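Local atomic coordinates of clan CA, family C40, NlpC/P60 superfamily cysteine peptidase (Trichomonas vaginalis, PDB entry 6BIO), a protein that probably cleaves peptide links in bacterial peptidoglycan as a cysteine peptidase of the NlpC/P60 family. Residues V203-G208 against V269-R274; I105-P110 against N129-I134; T28-A33 against C45-F50; L161-L166 against V257-F262. One frame throughout, in Å; residues are numbered along the deposited sequence. Where two conformers were deposited one is given.

How the contacts relate
Contacts 1 and 4 belong to the NlpC/P60 peptidase module and reach one sheet, whose strands 256-261 and 269-274 follow each other in the chain. Their centres lie about 18 Å apart, and they meet where Val269 CG2 packs at 3.7 Å from Phe262 CE1. Contact 4 borders helix 182-191, whose start usually carries the nucleophilic cysteine in this family. Contact 3, a hairpin nearer the N-terminus, comes within about 8 Å of contact 1 between nearest atoms, and its tyrosines Tyr46 and Tyr49 touch peptidase residues. Contact 2, in the bacterial SH3 domain, is remote: its centre is about 44 Å from that of contact 1 and 36 Å from that of contact 3.

Contact 1 of 4, residues V203-G208 against V269-R274; sequences VQDLHG and VSTIRR
Asp205 and Arg273 carry the join between the turn after helix 201-204 and strand 269-274 of the antiparallel peptidase sheet in this NlpC/P60 fold. The turn, type I from Gln204 to His207, offers mostly oxygens, and the strand supplies two hydroxyls and a guanidinium. Among the hydroxyl contacts, Ser270 OG donates to Asp205 OD1 at 2.7 Å, meeting the carboxylate on its syn side but 30° out of its plane. Thr271 OG1 lies 2.9 Å from the same Asp205 OD1, and Thr224 OG1 of the adjoining strand 222-225 also bonds to this oxygen, a cluster that would hold the carboxylate in place.

The guanidinium contacts run to backbone carbonyls. Arg273 bends at its second torsion (chi2 -63°), which folds the chain back over the turn, with CD 3.1 Å from His207 O. Both NE and NH2 reach Asp205 O, at 3.0 and 2.9 Å, but each of these bonds is weak and bent. NE also donates to Thr271 OG1 at 3.1 Å, linking the two groups of contacts. His207 N lies over the centre of one guanidinium face. Gly208 comes close to the strand backbone as the chain enters strand 209-210, and its carbonyl O takes a hydrogen bond from Arg273 NH1 at 3.0 Å, with an N-H...O angle of 141°.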
# COMPACT_ATOMS: atom_id res chain seq x y z
N VAL A 203 -7.10 -14.43 -7.00
CA VAL A 203 -7.20 -13.17 -7.71
C VAL A 203 -5.86 -12.48 -7.81
O VAL A 203 -5.54 -11.88 -8.85
CB VAL A 203 -8.30 -12.29 -7.09
CG1 VAL A 203 -8.44 -11.00 -7.89
CG2 VAL A 203 -9.60 -13.03 -7.12
N GLN A 204 -5.04 -12.57 -6.76
CA GLN A 204 -3.68 -12.05 -6.84
C GLN A 204 -2.94 -12.68 -8.01
O GLN A 204 -2.12 -12.03 -8.66
CB GLN A 204 -2.95 -12.34 -5.53
CG GLN A 204 -3.53 -11.53 -4.38
CD GLN A 204 -2.99 -11.94 -3.02
OE1 GLN A 204 -2.21 -12.89 -2.89
NE2 GLN A 204 -3.38 -11.23 -2.00
N ASP A 205 -3.27 -13.93 -8.31
CA ASP A 205 -2.71 -14.70 -9.43
C ASP A 205 -2.98 -14.09 -10.78
O ASP A 205 -2.36 -14.50 -11.77
CB ASP A 205 -3.35 -16.10 -9.40
CG ASP A 205 -2.84 -17.04 -10.49
OD1 ASP A 205 -1.65 -17.42 -10.43
OD2 ASP A 205 -3.70 -17.42 -11.32
N LEU A 206 -3.95 -13.17 -10.89
CA LEU A 206 -4.48 -12.71 -12.17
C LEU A 206 -4.02 -11.32 -12.53
O LEU A 206 -4.39 -10.81 -13.60
CB LEU A 206 -6.02 -12.74 -12.17
CG LEU A 206 -6.67 -14.08 -11.85
CD1 LEU A 206 -8.15 -13.92 -11.84
CD2 LEU A 206 -6.25 -15.15 -12.87
N HIS A 207 -3.24 -10.67 -11.66
CA HIS A 207 -2.83 -9.28 -11.86
C HIS A 207 -1.36 -9.13 -11.52
O HIS A 207 -0.73 -10.04 -11.02
CB HIS A 207 -3.72 -8.31 -11.06
CG HIS A 207 -5.17 -8.49 -11.35
ND1 HIS A 207 -5.79 -7.98 -12.48
CD2 HIS A 207 -6.13 -9.18 -10.68
CE1 HIS A 207 -7.06 -8.35 -12.48
NE2 HIS A 207 -7.29 -9.07 -11.39
N GLY A 208 -0.85 -7.92 -11.71
CA GLY A 208 0.57 -7.66 -11.62
C GLY A 208 1.28 -8.11 -12.88
O GLY A 208 0.77 -8.88 -13.69
N VAL A 269 3.84 -24.08 -8.78
CA VAL A 269 3.63 -22.66 -9.00
C VAL A 269 2.55 -22.48 -10.06
O VAL A 269 2.53 -23.17 -11.07
CB VAL A 269 4.93 -22.01 -9.49
CG1 VAL A 269 4.65 -20.59 -9.91
CG2 VAL A 269 5.98 -22.04 -8.39
N SER A 270 1.70 -21.47 -9.85
CA SER A 270 0.77 -21.00 -10.88
C SER A 270 1.40 -19.84 -11.63
O SER A 270 1.75 -19.98 -12.80
CB SER A 270 -0.56 -20.60 -10.26
OG SER A 270 -1.39 -20.04 -11.22
N THR A 271 1.55 -18.68 -10.99
CA THR A 271 2.27 -17.57 -11.61
C THR A 271 3.16 -16.87 -10.60
O THR A 271 2.99 -16.98 -9.39
CB THR A 271 1.33 -16.52 -12.31
OG1 THR A 271 0.56 -15.81 -11.36
CG2 THR A 271 0.43 -17.15 -13.37
N ILE A 272 4.13 -16.15 -11.15
CA ILE A 272 4.96 -15.19 -10.43
C ILE A 272 4.53 -13.81 -10.90
O ILE A 272 4.53 -13.53 -12.10
CB ILE A 272 6.46 -15.43 -10.71
CG1 ILE A 272 6.85 -16.88 -10.34
CG2 ILE A 272 7.29 -14.38 -9.95
CD1 ILE A 272 8.20 -17.26 -10.87
N ARG A 273 4.17 -12.94 -9.94
CA ARG A 273 3.58 -11.65 -10.27
C ARG A 273 4.34 -10.54 -9.56
O ARG A 273 4.63 -10.63 -8.35
CB ARG A 273 2.11 -11.59 -9.84
CG ARG A 273 1.19 -12.54 -10.56
CD ARG A 273 1.12 -12.27 -12.02
NE ARG A 273 0.08 -13.05 -12.67
CZ ARG A 273 -0.53 -12.71 -13.80
NH1 ARG A 273 -0.26 -11.56 -14.39
NH2 ARG A 273 -1.46 -13.53 -14.31
N ARG A 274 4.62 -9.48 -10.30
CA ARG A 274 5.39 -8.33 -9.83
C ARG A 274 4.46 -7.12 -9.77
O ARG A 274 4.02 -6.59 -10.80
CB ARG A 274 6.57 -8.08 -10.78
CG ARG A 274 7.38 -6.85 -10.40
CD ARG A 274 8.72 -6.81 -11.12
NE ARG A 274 9.49 -8.02 -10.83
CZ ARG A 274 10.51 -8.48 -11.55
NH1 ARG A 274 10.97 -7.80 -12.60
NH2 ARG A 274 11.08 -9.62 -11.19

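Contact 2 of 4, residues I105-P110 against N129-I134; sequences IVRYVP and NYRGYI
Arg107 lays its aliphatic chain over one face of the Tyr133 ring, with CD 3.8 Å from the ring centroid and only 7° off the normal, a CH-pi contact. Its CG stands opposite the backbone N (chi1 178°), and a bend at chi2 then carries the guanidinium past the ring, so that NE ends 3.4 Å from Tyr133 CE2. The guanidinium plane is turned 79° from the Tyr130 ring. Tyr130 CE2 lies over a guanidinium face, while Arg107 NH1 sits at the edge of the Tyr130 ring. Both aromatic residues flank the type I' turn Tyr130-Tyr133, a tight hairpin of the bacterial SH3 domain; across the contact, Val106 and Arg107 form a classic beta bulge facing Ile95 of strand 93-96. The two faces of Tyr130 are occupied by Val109 CG1, 4.2 Å from the centroid, and by CG of its neighbour Arg131. Two cations come close here, Arg107 NH2 being 3.6 Å from Arg131 NE. Arg107 NH1 donates to Tyr108 O at 2.7 Å and to a water, and the Tyr130 hydroxyl is hydrogen-bonded to that same water at 2.9 Å.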
# COMPACT_ATOMS: atom_id res chain seq x y z
N ILE A 105 3.52 29.59 -5.51
CA ILE A 105 4.04 29.50 -4.16
C ILE A 105 2.94 29.90 -3.18
O ILE A 105 2.46 31.04 -3.19
CB ILE A 105 5.29 30.36 -3.98
CG1 ILE A 105 6.43 29.85 -4.85
CG2 ILE A 105 5.75 30.31 -2.52
CD1 ILE A 105 7.59 30.79 -4.89
N VAL A 106 2.59 28.99 -2.29
CA VAL A 106 1.65 29.29 -1.23
C VAL A 106 2.38 29.96 -0.08
O VAL A 106 1.95 31.00 0.45
CB VAL A 106 0.93 28.01 -0.76
CG1 VAL A 106 0.00 28.31 0.41
CG2 VAL A 106 0.19 27.39 -1.91
N ARG A 107 3.52 29.38 0.30
CA ARG A 107 4.28 29.87 1.44
C ARG A 107 5.69 29.28 1.44
O ARG A 107 5.85 28.07 1.26
CB ARG A 107 3.54 29.47 2.72
CG ARG A 107 4.14 29.83 4.05
CD ARG A 107 4.22 31.33 4.21
NE ARG A 107 4.28 31.80 5.62
CZ ARG A 107 5.40 31.93 6.34
NH1 ARG A 107 6.59 31.53 5.86
NH2 ARG A 107 5.30 32.42 7.58
N TYR A 108 6.68 30.12 1.69
CA TYR A 108 8.03 29.68 1.97
C TYR A 108 8.08 29.04 3.36
O TYR A 108 7.46 29.53 4.31
CB TYR A 108 8.97 30.89 1.94
CG TYR A 108 10.34 30.58 2.42
CD1 TYR A 108 11.23 29.84 1.62
CD2 TYR A 108 10.75 30.99 3.69
CE1 TYR A 108 12.50 29.55 2.08
CE2 TYR A 108 12.02 30.72 4.15
CZ TYR A 108 12.89 30.01 3.35
OH TYR A 108 14.12 29.73 3.88
N VAL A 109 8.79 27.93 3.47
CA VAL A 109 8.93 27.23 4.74
C VAL A 109 10.40 27.11 5.10
O VAL A 109 11.16 26.43 4.39
CB VAL A 109 8.32 25.81 4.65
CG1 VAL A 109 8.39 25.17 6.00
CG2 VAL A 109 6.89 25.87 4.20
N PRO A 110 10.85 27.79 6.17
CA PRO A 110 12.25 27.65 6.56
C PRO A 110 12.53 26.25 7.07
O PRO A 110 11.64 25.49 7.48
CB PRO A 110 12.43 28.69 7.68
CG PRO A 110 11.12 29.10 8.08
CD PRO A 110 10.11 28.73 7.03
N ASN A 129 0.12 21.29 6.09
CA ASN A 129 -0.28 22.56 6.70
C ASN A 129 0.90 23.09 7.50
O ASN A 129 1.38 22.41 8.42
CB ASN A 129 -1.47 22.32 7.64
CG ASN A 129 -1.94 23.58 8.32
OD1 ASN A 129 -1.16 24.40 8.80
ND2 ASN A 129 -3.24 23.72 8.41
N TYR A 130 1.39 24.29 7.14
CA TYR A 130 2.36 25.04 7.94
C TYR A 130 1.71 26.36 8.31
O TYR A 130 1.45 27.18 7.44
CB TYR A 130 3.62 25.29 7.11
CG TYR A 130 4.61 26.24 7.77
CD1 TYR A 130 5.10 25.97 9.03
CD2 TYR A 130 5.01 27.43 7.17
CE1 TYR A 130 5.98 26.83 9.67
CE2 TYR A 130 5.93 28.27 7.79
CZ TYR A 130 6.40 27.96 9.03
OH TYR A 130 7.30 28.86 9.62
N ARG A 131 1.45 26.58 9.60
CA ARG A 131 0.92 27.87 10.08
C ARG A 131 -0.38 28.25 9.38
O ARG A 131 -0.65 29.44 9.17
CB ARG A 131 1.94 29.03 9.90
CG ARG A 131 3.22 29.00 10.70
CD ARG A 131 4.13 30.23 10.33
NE ARG A 131 3.51 31.53 10.62
CZ ARG A 131 3.28 31.97 11.85
NH1 ARG A 131 3.59 31.20 12.89
NH2 ARG A 131 2.72 33.16 12.03
N GLY A 132 -1.21 27.27 8.99
CA GLY A 132 -2.43 27.56 8.28
C GLY A 132 -2.31 27.58 6.77
O GLY A 132 -3.34 27.61 6.09
N TYR A 133 -1.10 27.60 6.23
CA TYR A 133 -0.85 27.60 4.79
C TYR A 133 -0.81 26.15 4.32
O TYR A 133 -0.09 25.32 4.90
CB TYR A 133 0.49 28.27 4.46
CG TYR A 133 0.51 29.75 4.80
CD1 TYR A 133 0.09 30.70 3.89
CD2 TYR A 133 0.92 30.18 6.04
CE1 TYR A 133 0.07 32.04 4.20
CE2 TYR A 133 0.94 31.55 6.35
CZ TYR A 133 0.50 32.44 5.44
OH TYR A 133 0.53 33.76 5.82
N ILE A 134 -1.55 25.84 3.26
CA ILE A 134 -1.80 24.46 2.84
C ILE A 134 -1.29 24.25 1.42
O ILE A 134 -1.56 25.06 0.52
CB ILE A 134 -3.30 24.17 2.94
CG1 ILE A 134 -3.75 24.22 4.42
CG2 ILE A 134 -3.63 22.79 2.35
CD1 ILE A 134 -5.22 24.48 4.55
O HOH W 1 8.06 31.44 8.42

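Contact 3 of 4, residues T28-A33 against C45-F50; sequences TNLVKA and CYWLYF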
# COMPACT_ATOMS: atom_id res chain seq x y z
N THR A 28 -15.16 -5.07 14.46
CA THR A 28 -14.81 -6.18 13.60
C THR A 28 -13.48 -5.84 12.91
O THR A 28 -12.72 -4.99 13.39
CB THR A 28 -15.98 -6.52 12.66
OG1 THR A 28 -15.63 -7.70 11.95
CG2 THR A 28 -16.30 -5.36 11.67
N ASN A 29 -13.19 -6.56 11.82
CA ASN A 29 -11.92 -6.42 11.13
C ASN A 29 -12.07 -6.08 9.66
O ASN A 29 -11.06 -6.01 8.97
CB ASN A 29 -11.05 -7.68 11.28
CG ASN A 29 -11.54 -8.83 10.40
OD1 ASN A 29 -12.68 -9.10 10.37
ND2 ASN A 29 -10.65 -9.43 9.58
N LEU A 30 -13.29 -5.94 9.17
CA LEU A 30 -13.49 -5.75 7.74
C LEU A 30 -14.67 -4.83 7.48
O LEU A 30 -15.54 -4.63 8.34
CB LEU A 30 -13.68 -7.09 7.01
CG LEU A 30 -15.03 -7.77 7.09
CD1 LEU A 30 -14.94 -9.07 6.28
CD2 LEU A 30 -15.49 -8.07 8.48
N VAL A 31 -14.71 -4.27 6.27
CA VAL A 31 -15.83 -3.45 5.79
C VAL A 31 -16.04 -3.77 4.32
O VAL A 31 -15.08 -3.86 3.54
CB VAL A 31 -15.58 -1.93 6.04
CG1 VAL A 31 -14.31 -1.43 5.35
CG2 VAL A 31 -16.77 -1.08 5.60
N LYS A 32 -17.32 -3.87 3.90
CA LYS A 32 -17.64 -4.06 2.49
C LYS A 32 -17.22 -2.82 1.70
O LYS A 32 -17.45 -1.69 2.12
CB LYS A 32 -19.13 -4.32 2.31
CG LYS A 32 -19.51 -5.72 2.74
CD LYS A 32 -21.00 -6.00 2.50
CE LYS A 32 -21.35 -7.46 2.86
NZ LYS A 32 -22.74 -7.82 2.43
N ALA A 33 -16.69 -3.04 0.50
CA ALA A 33 -16.32 -1.97 -0.41
C ALA A 33 -17.17 -2.07 -1.67
O ALA A 33 -17.58 -3.18 -2.10
CB ALA A 33 -14.85 -2.05 -0.76
N CYS A 45 -17.74 -5.13 -4.18
CA CYS A 45 -16.65 -5.56 -5.05
C CYS A 45 -15.63 -6.42 -4.31
O CYS A 45 -15.02 -7.30 -4.92
CB CYS A 45 -15.98 -4.37 -5.75
SG CYS A 45 -15.48 -2.98 -4.69
N TYR A 46 -15.42 -6.14 -3.03
CA TYR A 46 -14.50 -6.84 -2.14
C TYR A 46 -14.72 -6.19 -0.77
O TYR A 46 -15.74 -5.54 -0.54
CB TYR A 46 -13.04 -6.78 -2.67
CG TYR A 46 -12.56 -5.44 -3.19
CD1 TYR A 46 -12.34 -4.35 -2.34
CD2 TYR A 46 -12.35 -5.25 -4.57
CE1 TYR A 46 -11.89 -3.15 -2.85
CE2 TYR A 46 -11.92 -4.03 -5.08
CZ TYR A 46 -11.72 -2.98 -4.22
OH TYR A 46 -11.31 -1.72 -4.62
N TRP A 47 -13.76 -6.36 0.14
CA TRP A 47 -13.74 -5.72 1.44
C TRP A 47 -12.40 -5.02 1.61
O TRP A 47 -11.42 -5.32 0.93
CB TRP A 47 -13.85 -6.76 2.56
CG TRP A 47 -15.17 -7.48 2.66
CD1 TRP A 47 -16.14 -7.27 3.62
CD2 TRP A 47 -15.67 -8.54 1.84
NE1 TRP A 47 -17.19 -8.14 3.46
CE2 TRP A 47 -16.93 -8.93 2.38
CE3 TRP A 47 -15.18 -9.22 0.73
CZ2 TRP A 47 -17.72 -9.96 1.80
CZ3 TRP A 47 -15.96 -10.25 0.17
CH2 TRP A 47 -17.21 -10.59 0.71
N LEU A 48 -12.36 -4.09 2.55
CA LEU A 48 -11.10 -3.59 3.07
C LEU A 48 -11.03 -3.88 4.57
O LEU A 48 -12.04 -4.24 5.17
CB LEU A 48 -10.89 -2.09 2.79
CG LEU A 48 -10.72 -1.74 1.33
CD1 LEU A 48 -10.63 -0.22 1.19
CD2 LEU A 48 -9.54 -2.44 0.69
N TYR A 49 -9.82 -3.76 5.15
CA TYR A 49 -9.52 -4.42 6.43
C TYR A 49 -8.91 -3.47 7.46
O TYR A 49 -8.27 -2.48 7.13
CB TYR A 49 -8.63 -5.65 6.20
CG TYR A 49 -9.31 -6.64 5.31
CD1 TYR A 49 -10.31 -7.46 5.80
CD2 TYR A 49 -9.06 -6.66 3.94
CE1 TYR A 49 -10.97 -8.35 4.99
CE2 TYR A 49 -9.74 -7.50 3.12
CZ TYR A 49 -10.71 -8.35 3.63
OH TYR A 49 -11.40 -9.22 2.80
N PHE A 50 -9.11 -3.85 8.72
CA PHE A 50 -8.62 -3.10 9.86
C PHE A 50 -7.15 -2.75 9.71
O PHE A 50 -6.32 -3.59 9.33
CB PHE A 50 -8.82 -3.97 11.10
CG PHE A 50 -8.29 -3.35 12.36
CD1 PHE A 50 -8.89 -2.24 12.92
CD2 PHE A 50 -7.14 -3.85 12.92
CE1 PHE A 50 -8.33 -1.68 14.05
CE2 PHE A 50 -6.61 -3.30 14.09
CZ PHE A 50 -7.18 -2.21 14.63
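Leu30 and Trp47 lie side by side and point the same way, the leucine CD1 resting over one face of the indole only 3.4 Å from Trp47 CD1. Leu30 chi1 of 78° wedges CG between the backbone N and carbonyl carbon, turning the branch toward the tryptophan. Its CB is left beside Tyr49, 3.6 Å from CD1 of that ring. Lys32 lies alongside the indole, pointing the same way, and touches it with its CG, 3.4 Å from Trp47 NE1. Val31 and Leu48 turn to the other face of the sheet, where Leu48 also meets Val66 and Ile68 of strand 63-68; on this face too Ala33 CB touches Tyr46 CD1 at 3.8 Å.

Between the two faces the antiparallel backbones are bonded both ways, Val31 N to Leu48 O and Leu48 N to Val31 O, each 2.9 Å long and nearly in line with the carbonyl. Phe50 N to Asn29 O closes one end, arriving well above the carbonyl plane.

Tyr49 makes a cation-pi contact with Arg199, and the Tyr46 ring meets Phe196 and His198, residues of the peptidase module, while Tyr46 OH is hydrogen-bonded to Glu71. This is a two-stranded beta hairpin with strand 46-49 outermost in its antiparallel sheet, consistent with a small SH3-like barrel packed against the peptidase.

Contact 4 of 4, residues L161-L166 against V257-F262; sequences LVKTKL and VKYQDF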
# COMPACT_ATOMS: atom_id res chain seq x y z
N LEU A 161 8.93 -5.58 4.51
CA LEU A 161 7.66 -5.53 5.26
C LEU A 161 7.20 -6.93 5.69
O LEU A 161 6.77 -7.09 6.83
CB LEU A 161 6.59 -4.82 4.43
CG LEU A 161 6.74 -3.30 4.47
CD1 LEU A 161 6.15 -2.63 3.25
CD2 LEU A 161 6.09 -2.75 5.74
N VAL A 162 7.26 -7.94 4.80
CA VAL A 162 6.83 -9.26 5.26
C VAL A 162 7.78 -9.82 6.31
O VAL A 162 7.34 -10.55 7.21
CB VAL A 162 6.53 -10.26 4.13
CG1 VAL A 162 5.42 -9.77 3.25
CG2 VAL A 162 7.80 -10.58 3.32
N LYS A 163 9.08 -9.50 6.24
CA LYS A 163 10.00 -9.94 7.29
C LYS A 163 9.59 -9.40 8.65
O LYS A 163 9.78 -10.09 9.64
CB LYS A 163 11.44 -9.54 6.98
CG LYS A 163 12.02 -10.30 5.80
CD LYS A 163 13.39 -9.77 5.41
CE LYS A 163 13.84 -10.38 4.11
NZ LYS A 163 15.27 -10.01 3.77
N THR A 164 9.02 -8.19 8.71
CA THR A 164 8.62 -7.61 9.99
C THR A 164 7.50 -8.41 10.63
O THR A 164 7.18 -8.16 11.82
CB THR A 164 8.16 -6.14 9.87
OG1 THR A 164 6.87 -6.04 9.28
CG2 THR A 164 9.18 -5.28 9.13
N LYS A 165 6.86 -9.33 9.88
CA LYS A 165 5.77 -10.12 10.41
C LYS A 165 6.15 -11.58 10.66
O LYS A 165 5.28 -12.39 11.02
CB LYS A 165 4.54 -10.04 9.52
CG LYS A 165 4.02 -8.59 9.38
CD LYS A 165 3.60 -8.00 10.71
CE LYS A 165 3.07 -6.60 10.52
NZ LYS A 165 2.41 -6.05 11.72
N LEU A 166 7.42 -11.92 10.49
CA LEU A 166 7.87 -13.25 10.87
C LEU A 166 7.41 -13.57 12.30
O LEU A 166 7.55 -12.74 13.22
CB LEU A 166 9.39 -13.36 10.77
CG LEU A 166 9.87 -13.46 9.32
CD1 LEU A 166 11.35 -13.13 9.22
CD2 LEU A 166 9.56 -14.84 8.69
N VAL A 257 3.79 -17.16 10.14
CA VAL A 257 4.51 -16.50 9.06
C VAL A 257 5.97 -16.89 9.19
O VAL A 257 6.59 -16.68 10.24
CB VAL A 257 4.33 -14.98 9.17
CG1 VAL A 257 5.22 -14.26 8.09
CG2 VAL A 257 2.87 -14.62 9.05
N LYS A 258 6.51 -17.47 8.13
CA LYS A 258 7.84 -18.07 8.14
C LYS A 258 8.46 -18.09 6.76
O LYS A 258 7.79 -17.93 5.72
CB LYS A 258 7.79 -19.50 8.67
CG LYS A 258 6.95 -20.44 7.84
CD LYS A 258 6.99 -21.86 8.43
CE LYS A 258 5.98 -22.70 7.87
NZ LYS A 258 6.31 -24.15 8.14
N TYR A 259 9.78 -18.31 6.76
CA TYR A 259 10.51 -18.60 5.54
C TYR A 259 10.18 -19.99 5.01
O TYR A 259 9.87 -20.93 5.76
CB TYR A 259 12.01 -18.55 5.81
CG TYR A 259 12.62 -17.17 6.00
CD1 TYR A 259 13.03 -16.41 4.92
CD2 TYR A 259 12.82 -16.65 7.27
CE1 TYR A 259 13.61 -15.18 5.10
CE2 TYR A 259 13.39 -15.40 7.45
CZ TYR A 259 13.80 -14.70 6.36
OH TYR A 259 14.34 -13.45 6.55
N GLN A 260 10.36 -20.12 3.70
CA GLN A 260 10.25 -21.40 3.00
C GLN A 260 11.24 -21.42 1.85
O GLN A 260 11.34 -20.46 1.08
CB GLN A 260 8.87 -21.64 2.39
CG GLN A 260 8.82 -22.84 1.39
CD GLN A 260 9.04 -24.20 2.07
OE1 GLN A 260 8.47 -24.44 3.14
NE2 GLN A 260 9.84 -25.11 1.44
N ASP A 261 11.93 -22.54 1.69
CA ASP A 261 12.83 -22.72 0.56
C ASP A 261 12.01 -22.93 -0.70
O ASP A 261 11.22 -23.87 -0.77
CB ASP A 261 13.72 -23.93 0.83
CG ASP A 261 14.75 -24.14 -0.24
OD1 ASP A 261 14.36 -24.58 -1.32
OD2 ASP A 261 15.96 -23.87 -0.00
N PHE A 262 12.21 -22.06 -1.69
CA PHE A 262 11.33 -22.05 -2.86
C PHE A 262 11.46 -23.36 -3.65
O PHE A 262 10.46 -24.00 -4.00
CB PHE A 262 11.72 -20.83 -3.72
CG PHE A 262 10.85 -20.58 -4.94
CD1 PHE A 262 9.58 -21.14 -5.11
CD2 PHE A 262 11.34 -19.73 -5.94
CE1 PHE A 262 8.82 -20.85 -6.28
CE2 PHE A 262 10.60 -19.43 -7.08
CZ PHE A 262 9.34 -20.00 -7.27
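Leu166 chi1 of -75° puts CG on the side away from its own carbonyl carbon, and Tyr259 takes nearly the same setting (chi1 -74°), which brings the isobutyl branch and the phenol together at about a right angle. Leu166 CD1 reaches 3.5 Å from Tyr259 CE2. The other methyl, CD2, drops onto the strand backbone, 3.7 Å from Lys258 CA. Val257 points its CB at the turn instead and comes 3.3 Å from Lys165 O, with CG1 beside the same oxygen at 3.5 Å.

The two segments are the end of helix 154-163 with the turn that follows it, and strand 256-261, an outermost strand of the peptidase sheet. The type I turn Lys163-Leu166 is closed by a bond from Leu166 N to Lys163 O at 3.1 Å, and beyond it Gly167 and Cys168 pair with Val257 through the backbone. Val257 also packs on Leu185 of helix 182-191 and on Ile248 of strand 246-251, so it is enclosed by several elements of the fold. Lys165 NZ is hydrogen-bonded to Pro177 O.

Between the two segments themselves no hydrogen bond is made: methyl groups, the Lys163 methylenes, a phenol and backbone carbonyls meet by van der Waals contact. Within these limits the juncture rests on shape fit, and the polar link to the strand comes from Gly167 and Cys168 just beyond the turn.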